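Local coordinates for protein metallo-beta-lactamase (Serratia marcescens, PDB 5B1U) that probably hydrolyses the amide bond of beta-lactam antibiotics with a pair of zinc ions, as a subclass B3 metallo-beta-lactamase, at residues S70-E75 with G149-G154; T91-A96 with R127-G132; K168-A173 with I210-H215. All coordinates share one frame; numbering follows the deposited sequence.

Interaction 1: S70-E75 with G149-G154; sequences STHSHE and GHTEGG. With ZN (zinc ion), chain B; NA (sodium ion), chain E; HIW ((2R,4S)-2-[(1S,2R)-1-carboxy-2-hydroxypropyl]-4-[(2-{[(Z)-iminomethyl]amino}ethyl)sulfanyl]-3,4-dihydro-2H-pyrrole-5-ca rboxylic acid), chain V.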
loop_
_atom_site.group_PDB
_atom_site.type_symbol
_atom_site.label_atom_id
_atom_site.label_comp_id
_atom_site.label_asym_id
_atom_site.label_seq_id
_atom_site.Cartn_x
_atom_site.Cartn_y
_atom_site.Cartn_z
ATOM N N SER A 70 -4.459 3.052 -4.466
ATOM C CA SER A 70 -4.853 1.966 -3.566
ATOM C C SER A 70 -3.970 0.762 -3.823
ATOM O O SER A 70 -3.827 0.325 -4.974
ATOM C CB SER A 70 -6.315 1.612 -3.803
ATOM O OG SER A 70 -6.698 0.455 -3.084
ATOM N N THR A 71 -3.398 0.225 -2.759
ATOM C CA THR A 71 -2.771 -1.121 -2.808
ATOM C C THR A 71 -3.824 -2.180 -3.000
ATOM O O THR A 71 -3.870 -2.852 -4.052
ATOM C CB THR A 71 -1.926 -1.448 -1.554
ATOM O OG1 THR A 71 -2.711 -1.265 -0.390
ATOM C CG2 THR A 71 -0.656 -0.600 -1.521
ATOM N N HIS A 72 -4.703 -2.337 -2.026
ATOM C CA HIS A 72 -5.805 -3.238 -2.191
ATOM C C HIS A 72 -6.994 -2.869 -1.314
ATOM O O HIS A 72 -6.886 -2.098 -0.361
ATOM C CB HIS A 72 -5.389 -4.702 -1.972
ATOM C CG HIS A 72 -5.166 -5.073 -0.542
ATOM N ND1 HIS A 72 -3.935 -4.979 0.063
ATOM C CD2 HIS A 72 -6.013 -5.529 0.406
ATOM C CE1 HIS A 72 -4.027 -5.370 1.313
ATOM N NE2 HIS A 72 -5.278 -5.679 1.559
ATOM N N SER A 73 -8.106 -3.510 -1.631
ATOM C CA SER A 73 -9.439 -3.058 -1.200
ATOM C C SER A 73 -9.987 -3.802 0.026
ATOM O O SER A 73 -10.963 -4.515 -0.074
ATOM C CB SER A 73 -10.388 -3.195 -2.397
ATOM O OG SER A 73 -10.282 -4.492 -2.979
ATOM N N HIS A 74 -9.264 -3.702 1.148
ATOM C CA HIS A 74 -9.771 -4.137 2.464
ATOM C C HIS A 74 -9.879 -2.949 3.409
ATOM O O HIS A 74 -9.212 -1.923 3.223
ATOM C CB HIS A 74 -8.863 -5.188 3.078
ATOM C CG HIS A 74 -8.921 -6.498 2.386
ATOM N ND1 HIS A 74 -7.877 -7.381 2.423
ATOM C CD2 HIS A 74 -9.864 -7.056 1.592
ATOM C CE1 HIS A 74 -8.198 -8.464 1.745
ATOM N NE2 HIS A 74 -9.403 -8.288 1.229
ATOM N N GLU A 75 -10.711 -3.099 4.449
ATOM C CA GLU A 75 -11.004 -1.975 5.340
ATOM C C GLU A 75 -9.752 -1.339 5.928
ATOM O O GLU A 75 -9.759 -0.133 6.237
ATOM C CB GLU A 75 -11.956 -2.389 6.464
ATOM C CG GLU A 75 -11.347 -3.390 7.465
ATOM C CD GLU A 75 -12.234 -3.772 8.653
ATOM O OE1 GLU A 75 -12.921 -2.889 9.216
ATOM O OE2 GLU A 75 -12.161 -4.946 9.087
ATOM N N GLY A 149 -3.254 -11.707 -5.419
ATOM C CA GLY A 149 -3.162 -12.895 -4.606
ATOM C C GLY A 149 -3.892 -12.754 -3.313
ATOM O O GLY A 149 -4.834 -13.483 -3.016
ATOM N N HIS A 150 -3.513 -11.731 -2.563
ATOM C CA HIS A 150 -4.263 -11.320 -1.383
ATOM C C HIS A 150 -5.619 -10.736 -1.826
ATOM O O HIS A 150 -6.629 -10.917 -1.140
ATOM C CB HIS A 150 -3.396 -10.367 -0.545
ATOM C CG HIS A 150 -4.036 -9.885 0.712
ATOM N ND1 HIS A 150 -3.956 -10.571 1.911
ATOM C CD2 HIS A 150 -4.565 -8.674 1.009
ATOM C CE1 HIS A 150 -4.518 -9.842 2.861
ATOM N NE2 HIS A 150 -4.969 -8.727 2.314
ATOM N N THR A 151 -5.606 -9.998 -2.934
ATOM C CA THR A 151 -6.811 -9.615 -3.662
ATOM C C THR A 151 -6.474 -9.704 -5.156
ATOM O O THR A 151 -5.289 -9.623 -5.562
ATOM C CB THR A 151 -7.279 -8.168 -3.365
ATOM O OG1 THR A 151 -6.317 -7.236 -3.871
ATOM C CG2 THR A 151 -7.561 -7.899 -1.886
ATOM N N GLU A 152 -7.512 -9.759 -5.994
ATOM C CA GLU A 152 -7.272 -9.878 -7.413
ATOM C C GLU A 152 -6.681 -8.613 -8.016
ATOM O O GLU A 152 -5.876 -8.681 -8.950
ATOM C CB GLU A 152 -8.557 -10.230 -8.150
ATOM C CG GLU A 152 -8.329 -10.713 -9.554
ATOM C CD GLU A 152 -9.593 -11.271 -10.191
ATOM O OE1 GLU A 152 -10.622 -11.435 -9.480
ATOM O OE2 GLU A 152 -9.492 -11.654 -11.380
ATOM N N GLY A 153 -7.056 -7.456 -7.485
ATOM C CA GLY A 153 -6.607 -6.187 -8.051
ATOM C C GLY A 153 -5.472 -5.525 -7.301
ATOM O O GLY A 153 -5.260 -4.327 -7.479
ATOM N N GLY A 154 -4.724 -6.293 -6.512
ATOM C CA GLY A 154 -3.641 -5.689 -5.702
ATOM C C GLY A 154 -2.588 -5.046 -6.571
ATOM O O GLY A 154 -2.170 -5.609 -7.619
HETATM ZN ZN ZN B . -5.905 -7.010 3.017
HETATM NA NA NA E . -5.221 -1.645 -6.394
HETATM O O31 HIW V . -1.575 -8.759 4.912
HETATM C C31 HIW V . -2.575 -8.073 5.191
HETATM O O32 HIW V . -2.792 -6.951 4.539
HETATM C C3 HIW V . -3.390 -8.465 6.333
HETATM N N4 HIW V . -4.284 -7.716 6.817
HETATM C C2 HIW V . -3.286 -9.813 6.972
HETATM C C1 HIW V . -4.521 -9.784 7.875
HETATM C C5 HIW V . -4.951 -8.299 7.987
HETATM C C6 HIW V . -6.447 -7.987 7.946
HETATM C C7 HIW V . -7.065 -8.374 9.266
HETATM O O71 HIW V . -8.271 -8.305 9.406
HETATM O O72 HIW V . -6.327 -8.601 10.323
HETATM C C61 HIW V . -7.215 -8.695 6.835
HETATM O O62 HIW V . -6.459 -8.819 5.625
HETATM C C62 HIW V . -8.496 -7.926 6.501
HETATM S S21 HIW V . -1.666 -10.069 7.737
HETATM C C22 HIW V . -1.396 -8.661 8.805
HETATM C C23 HIW V . 0.072 -8.388 9.148
HETATM N N24 HIW V . 1.007 -8.607 8.055
HETATM C C25 HIW V . 1.705 -9.735 7.941
HETATM N N26 HIW V . 2.518 -9.837 6.994
HETATM O O HOH W 1 -7.343 -1.782 -4.628
HETATM O O HOH W 2 -5.706 -6.313 4.727
#
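His72 NE2, His74 ND1 and His150 NE2 converge on one zinc ion, each nitrogen 2.1 Å from the metal, and a water 1.9 Å from the zinc completes the four ligands. The first two histidines belong to the HxHxDH sequence of the metallo-beta-lactamase fold, and His150 comes in from the loop across. His150 NE2 lies only 3.2 Å from His74 ND1, a pair the shared metal draws together without a hydrogen bond. The rings of His72 and His150 meet offset edge-to-face, planes at 75°, with CD2 of His150 over the rim of the His72 face. With CG anti to its backbone N (chi1 -179°), the His150 side chain reaches across to the metal. Thr151 CG2 packs against both the His72 and His74 rings, 3.6 Å from His74 NE2, while Thr151 OG1, hydrogen-bonded to the Asn98 side-chain amide nitrogen, lies 3.3 Å from His72 CB. The remote nitrogens are held too, His72 ND1 by Asp174, His74 NE2 by Asp111 and His150 ND1 by the Thr177 carbonyl, a second shell that fixes how each ring is turned. Away from the zinc, a sodium ion ties the backbones together through the carbonyl oxygens of Ser70, Thr71 and Gly153 and a water that donates to Ser70 OG. The zinc-bound water also lies 2.8 Å from O62 of the bound ligand and coordinates the second zinc ion; such bridging by two cations would be expected to lower its pKa, consistent with a hydroxide nucleophile in this family.

Interaction 2: T91-A96 with R127-G132; sequences TVLAGA and RAVADG. With NA (sodium ion), chain J; SO4 (sulfate ion), chain T.
Leu93 and Arg127 pair where strand 91-95 and strand 126-129 run parallel in a beta-alpha-beta unit, with helix 99-104 in the connection and strand 126-129 at the edge of the seven-stranded sheet. Three backbone bonds join them. Arg127 uses both its polar backbone atoms on this neighbour: its N gives to Val92 O (2.8 Å) and its O accepts from Ala94 N (3.0 Å). Val129 N then donates to Ala94 O at 2.9 Å, tilted 34° from the carbonyl plane. Leu93 has its backbone bonds with Ile68 and Ser70, on the far side from Arg127. Farther on, direct backbone bonding gives way to a water, which accepts from Ala96 N and donates to Val129 O, so both polar atoms are satisfied. On one face, Leu93 CD2 lies against Arg127 CB, and CG1 of Val129 meets Leu93 CB; Tyr67 and Leu69 of strand 65-69 also touch Leu93. Thr91 CG2 packs on Arg127 CG, and Thr91 OG1 is directed to a sodium ion that Gly89 O also binds. Beyond that methyl the arginine chain bends at chi2 (-76°) and carries its guanidinium to a sulfate, probably from the crystallisation liquor. Lys125 N also donates to this anion. The guanidinium grips it edge-on by two nearly straight bonds, Arg127 NH1 to sulfate O4 at 2.7 Å and Arg127 NH2 to sulfate O1 at 2.9 Å.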
loop_
_atom_site.group_PDB
_atom_site.type_symbol
_atom_site.label_atom_id
_atom_site.label_comp_id
_atom_site.label_asym_id
_atom_site.label_seq_id
_atom_site.Cartn_x
_atom_site.Cartn_y
_atom_site.Cartn_z
ATOM N N THR A 91 -8.630 11.775 -7.695
ATOM C CA THR A 91 -9.030 10.552 -8.369
ATOM C C THR A 91 -8.349 9.381 -7.696
ATOM O O THR A 91 -7.158 9.455 -7.360
ATOM C CB THR A 91 -8.616 10.643 -9.848
ATOM O OG1 THR A 91 -9.310 11.759 -10.425
ATOM C CG2 THR A 91 -8.963 9.385 -10.592
ATOM N N VAL A 92 -9.117 8.311 -7.479
ATOM C CA VAL A 92 -8.621 7.074 -6.861
ATOM C C VAL A 92 -8.251 6.088 -7.960
ATOM O O VAL A 92 -9.067 5.811 -8.834
ATOM C CB VAL A 92 -9.713 6.460 -5.955
ATOM C CG1 VAL A 92 -9.249 5.166 -5.319
ATOM C CG2 VAL A 92 -10.135 7.469 -4.886
ATOM N N LEU A 93 -7.026 5.551 -7.901
ATOM C CA LEU A 93 -6.564 4.603 -8.893
ATOM C C LEU A 93 -6.325 3.274 -8.251
ATOM O O LEU A 93 -5.688 3.200 -7.189
ATOM C CB LEU A 93 -5.274 5.096 -9.570
ATOM C CG LEU A 93 -5.376 6.475 -10.234
ATOM C CD1 LEU A 93 -4.054 6.883 -10.843
ATOM C CD2 LEU A 93 -6.463 6.529 -11.301
ATOM N N ALA A 94 -6.703 2.217 -8.941
ATOM C CA ALA A 94 -6.606 0.866 -8.402
ATOM C C ALA A 94 -6.488 -0.157 -9.498
ATOM O O ALA A 94 -6.853 0.112 -10.631
ATOM C CB ALA A 94 -7.843 0.589 -7.537
ATOM N N GLY A 95 -6.087 -1.366 -9.137
ATOM C CA GLY A 95 -6.129 -2.476 -10.075
ATOM C C GLY A 95 -7.545 -2.735 -10.531
ATOM O O GLY A 95 -8.503 -2.623 -9.765
ATOM N N ALA A 96 -7.669 -3.218 -11.755
ATOM C CA ALA A 96 -8.956 -3.366 -12.386
ATOM C C ALA A 96 -9.930 -4.149 -11.551
ATOM O O ALA A 96 -11.097 -3.758 -11.451
ATOM C CB ALA A 96 -8.797 -4.006 -13.751
ATOM N N ARG A 127 -10.889 4.726 -10.643
ATOM C CA ARG A 127 -10.482 4.380 -12.000
ATOM C C ARG A 127 -9.460 3.253 -11.949
ATOM O O ARG A 127 -8.659 3.139 -11.023
ATOM C CB ARG A 127 -9.899 5.590 -12.718
ATOM C CG ARG A 127 -10.730 6.846 -12.609
ATOM C CD ARG A 127 -11.937 6.800 -13.510
ATOM N NE ARG A 127 -12.736 8.016 -13.351
ATOM C CZ ARG A 127 -13.862 8.137 -12.642
ATOM N NH1 ARG A 127 -14.489 9.319 -12.582
ATOM N NH2 ARG A 127 -14.415 7.122 -12.049
ATOM N N ALA A 128 -9.398 2.468 -13.003
ATOM C CA ALA A 128 -8.425 1.373 -13.107
ATOM C C ALA A 128 -7.099 1.814 -13.694
ATOM O O ALA A 128 -7.059 2.639 -14.594
ATOM C CB ALA A 128 -8.986 0.258 -13.948
ATOM N N VAL A 129 -6.037 1.163 -13.262
ATOM C CA VAL A 129 -4.727 1.240 -13.931
ATOM C C VAL A 129 -4.314 -0.192 -14.277
ATOM O O VAL A 129 -4.672 -1.134 -13.561
ATOM C CB VAL A 129 -3.649 1.871 -13.031
ATOM C CG1 VAL A 129 -3.969 3.331 -12.778
ATOM C CG2 VAL A 129 -3.522 1.104 -11.722
ATOM N N ALA A 130 -3.451 -0.323 -15.270
ATOM C CA ALA A 130 -2.969 -1.625 -15.723
ATOM C C ALA A 130 -1.585 -1.891 -15.164
ATOM O O ALA A 130 -0.880 -0.970 -14.761
ATOM C CB ALA A 130 -2.902 -1.632 -17.258
ATOM N N ASP A 131 -1.172 -3.149 -15.201
ATOM C CA ASP A 131 0.179 -3.495 -14.892
ATOM C C ASP A 131 1.172 -2.706 -15.741
ATOM O O ASP A 131 1.034 -2.647 -16.980
ATOM C CB ASP A 131 0.389 -4.981 -15.099
ATOM C CG ASP A 131 1.792 -5.434 -14.695
ATOM O OD1 ASP A 131 2.288 -5.122 -13.594
ATOM O OD2 ASP A 131 2.433 -6.147 -15.514
ATOM N N GLY A 132 2.167 -2.118 -15.079
ATOM C CA GLY A 132 3.218 -1.377 -15.760
ATOM C C GLY A 132 2.893 0.070 -16.037
ATOM O O GLY A 132 3.720 0.819 -16.562
HETATM NA NA NA J . -9.819 14.310 -9.440
HETATM S S SO4 T . -17.524 8.680 -10.402
HETATM O O1 SO4 T . -17.028 7.336 -10.718
HETATM O O2 SO4 T . -18.924 8.670 -10.965
HETATM O O3 SO4 T . -17.573 9.027 -8.967
HETATM O O4 SO4 T . -16.723 9.699 -11.041
HETATM O O HOH W 3 -5.181 -3.746 -13.233
#

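Interaction 3: K168-A173 with I210-H215; sequences KDVVFA and IAIAAH. With ZN (zinc ion), chain C; HIW ((2R,4S)-2-[(1S,2R)-1-carboxy-2-hydroxypropyl]-4-[(2-{[(Z)-iminomethyl]amino}ethyl)sulfanyl]-3,4-dihydro-2H-pyrrole-5-ca rboxylic acid), chain V.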
loop_
_atom_site.group_PDB
_atom_site.type_symbol
_atom_site.label_atom_id
_atom_site.label_comp_id
_atom_site.label_asym_id
_atom_site.label_seq_id
_atom_site.Cartn_x
_atom_site.Cartn_y
_atom_site.Cartn_z
ATOM N N LYS A 168 16.835 7.427 -4.763
ATOM C CA LYS A 168 16.540 6.087 -4.304
ATOM C C LYS A 168 15.230 5.613 -4.922
ATOM O O LYS A 168 14.262 6.364 -5.080
ATOM C CB LYS A 168 16.381 6.030 -2.779
ATOM C CG LYS A 168 17.554 6.527 -1.968
ATOM C CD LYS A 168 18.740 5.616 -2.037
ATOM C CE LYS A 168 19.771 6.070 -1.006
ATOM N NZ LYS A 168 21.104 5.574 -1.384
ATOM N N ASP A 169 15.191 4.324 -5.169
ATOM C CA ASP A 169 13.988 3.658 -5.644
ATOM C C ASP A 169 13.146 3.247 -4.450
ATOM O O ASP A 169 13.576 2.453 -3.597
ATOM C CB ASP A 169 14.350 2.450 -6.505
ATOM C CG ASP A 169 15.052 2.847 -7.795
ATOM O OD1 ASP A 169 14.653 3.833 -8.426
ATOM O OD2 ASP A 169 15.995 2.146 -8.181
ATOM N N VAL A 170 11.919 3.737 -4.450
ATOM C CA VAL A 170 10.961 3.549 -3.355
ATOM C C VAL A 170 9.850 2.619 -3.838
ATOM O O VAL A 170 9.357 2.718 -4.968
ATOM C CB VAL A 170 10.386 4.906 -2.883
ATOM C CG1 VAL A 170 9.500 4.686 -1.664
ATOM C CG2 VAL A 170 11.481 5.907 -2.575
ATOM N N VAL A 171 9.487 1.659 -2.993
ATOM C CA VAL A 171 8.407 0.708 -3.285
ATOM C C VAL A 171 7.399 0.749 -2.158
ATOM O O VAL A 171 7.778 0.593 -0.988
ATOM C CB VAL A 171 8.973 -0.731 -3.348
ATOM C CG1 VAL A 171 7.881 -1.758 -3.582
ATOM C CG2 VAL A 171 10.045 -0.840 -4.437
ATOM N N PHE A 172 6.132 1.011 -2.487
ATOM C CA PHE A 172 5.031 0.813 -1.541
ATOM C C PHE A 172 4.447 -0.554 -1.815
ATOM O O PHE A 172 3.769 -0.789 -2.833
ATOM C CB PHE A 172 3.988 1.913 -1.662
ATOM C CG PHE A 172 3.048 1.997 -0.473
ATOM C CD1 PHE A 172 2.118 0.997 -0.201
ATOM C CD2 PHE A 172 3.098 3.080 0.383
ATOM C CE1 PHE A 172 1.232 1.104 0.866
ATOM C CE2 PHE A 172 2.228 3.183 1.460
ATOM C CZ PHE A 172 1.277 2.203 1.694
ATOM N N ALA A 173 4.794 -1.490 -0.942
ATOM C CA ALA A 173 4.572 -2.921 -1.200
ATOM C C ALA A 173 3.182 -3.344 -0.718
ATOM O O ALA A 173 2.875 -3.247 0.465
ATOM C CB ALA A 173 5.619 -3.749 -0.471
ATOM N N ILE A 210 14.192 1.443 -0.855
ATOM C CA ILE A 210 13.373 1.720 0.328
ATOM C C ILE A 210 12.021 1.065 0.120
ATOM O O ILE A 210 11.287 1.419 -0.800
ATOM C CB ILE A 210 13.181 3.228 0.552
ATOM C CG1 ILE A 210 14.535 3.931 0.807
ATOM C CG2 ILE A 210 12.190 3.455 1.697
ATOM C CD1 ILE A 210 14.487 5.453 0.756
ATOM N N ALA A 211 11.690 0.093 0.957
ATOM C CA ALA A 211 10.385 -0.509 0.909
ATOM C C ALA A 211 9.522 -0.070 2.077
ATOM O O ALA A 211 9.969 -0.042 3.237
ATOM C CB ALA A 211 10.490 -2.021 0.874
ATOM N N ILE A 212 8.302 0.331 1.762
ATOM C CA ILE A 212 7.303 0.698 2.749
ATOM C C ILE A 212 6.169 -0.293 2.576
ATOM O O ILE A 212 5.501 -0.300 1.560
ATOM C CB ILE A 212 6.793 2.136 2.583
ATOM C CG1 ILE A 212 7.980 3.121 2.748
ATOM C CG2 ILE A 212 5.670 2.395 3.569
ATOM C CD1 ILE A 212 7.953 4.280 1.796
ATOM N N ALA A 213 6.014 -1.213 3.530
ATOM C CA ALA A 213 5.019 -2.284 3.424
ATOM C C ALA A 213 3.655 -1.739 3.909
ATOM O O ALA A 213 3.603 -0.955 4.845
ATOM C CB ALA A 213 5.438 -3.489 4.264
ATOM N N ALA A 214 2.570 -2.164 3.284
ATOM C CA ALA A 214 1.216 -1.731 3.661
ATOM C C ALA A 214 0.947 -1.860 5.157
ATOM O O ALA A 214 0.412 -0.949 5.807
ATOM C CB ALA A 214 0.179 -2.465 2.820
ATOM N N HIS A 215 1.359 -2.997 5.726
ATOM C CA HIS A 215 1.522 -3.147 7.175
ATOM C C HIS A 215 2.968 -2.852 7.522
ATOM O O HIS A 215 3.878 -3.579 7.130
ATOM C CB HIS A 215 1.162 -4.583 7.633
ATOM C CG HIS A 215 -0.299 -4.881 7.568
ATOM N ND1 HIS A 215 -1.157 -4.546 8.583
ATOM C CD2 HIS A 215 -1.071 -5.301 6.550
ATOM C CE1 HIS A 215 -2.399 -4.799 8.214
ATOM N NE2 HIS A 215 -2.373 -5.246 6.969
HETATM ZN ZN ZN C . -4.068 -5.622 5.756
HETATM O O31 HIW V . -1.575 -8.759 4.912
HETATM C C31 HIW V . -2.575 -8.073 5.191
HETATM O O32 HIW V . -2.792 -6.951 4.539
HETATM C C3 HIW V . -3.390 -8.465 6.333
HETATM N N4 HIW V . -4.284 -7.716 6.817
HETATM C C2 HIW V . -3.286 -9.813 6.972
HETATM C C1 HIW V . -4.521 -9.784 7.875
HETATM C C5 HIW V . -4.951 -8.299 7.987
HETATM C C6 HIW V . -6.447 -7.987 7.946
HETATM C C7 HIW V . -7.065 -8.374 9.266
HETATM O O71 HIW V . -8.271 -8.305 9.406
HETATM O O72 HIW V . -6.327 -8.601 10.323
HETATM C C61 HIW V . -7.215 -8.695 6.835
HETATM O O62 HIW V . -6.459 -8.819 5.625
HETATM C C62 HIW V . -8.496 -7.926 6.501
HETATM S S21 HIW V . -1.666 -10.069 7.737
HETATM C C22 HIW V . -1.396 -8.661 8.805
HETATM C C23 HIW V . 0.072 -8.388 9.148
HETATM N N24 HIW V . 1.007 -8.607 8.055
HETATM C C25 HIW V . 1.705 -9.735 7.941
HETATM N N26 HIW V . 2.518 -9.837 6.994
HETATM O O HOH W 2 -5.706 -6.313 4.727
#
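Five backbone hydrogen bonds, donated alternately by each strand, zip Asp169-Ala173 to Ile210-Ala214 in parallel register, the strand axes at 18°, from Ile210 N to Asp169 O through to Ala214 N to Ala173 O (3.0 Å). The bond of Ile212 N to Val171 O, at 2.8 Å, is nearly straight. One face of the pair carries Val170, Phe172, Ile210 and Ile212. There Val170 CG1, swung opposite the backbone N (chi1 -175°), meets Ile212 CD1 at 3.8 Å, while Ile212 CG2 approaches Phe172 CE2 at 4.1 Å. The Phe172 ring has Ile212 O over the rim of one face and reaches Ala214 with CE1. The other face bears Val171 and three alanines, Ala173, Ala211 and Ala213. Just past the strand end, His215 NE2 binds the second zinc at 2.1 Å together with Asp76, His77, the bridging water and O32 and N4 of the bound ligand, whose C22 lies over the centre of the imidazole. Helix 190-204 connects the two strands as a beta-alpha-beta unit. Helix 241-260 covers the face of Val171 and the alanines through Cys242 and Ile245, strand 12-15 packs on Ile210 and Ile212, and strand 155-163 flanks strand 166-173 within the five-stranded sheet.

How the interactions relate
From the N terminus, 70-75 follows strand 65-69 and meets 149-154, so interaction 1 closes a loop of 73 intervening residues. Interaction 2 is nested inside it: 91-96 pairs with 127-132 before the chain enters the second sheet. Interaction 3 follows in series, opening at 168-173 and closing at 210-215. Interactions 1 and 2 meet where Ser70 N probably donates a hydrogen bond to Leu93 O; interactions 1 and 3 meet where Thr71 CG2 packs on Phe172 CD1, and they share the bridging water and the bound ligand. Interactions 2 and 3 do not touch. Interaction 2 belongs to the seven-stranded sheet and interaction 3 to the five-stranded one, with interaction 1 between them.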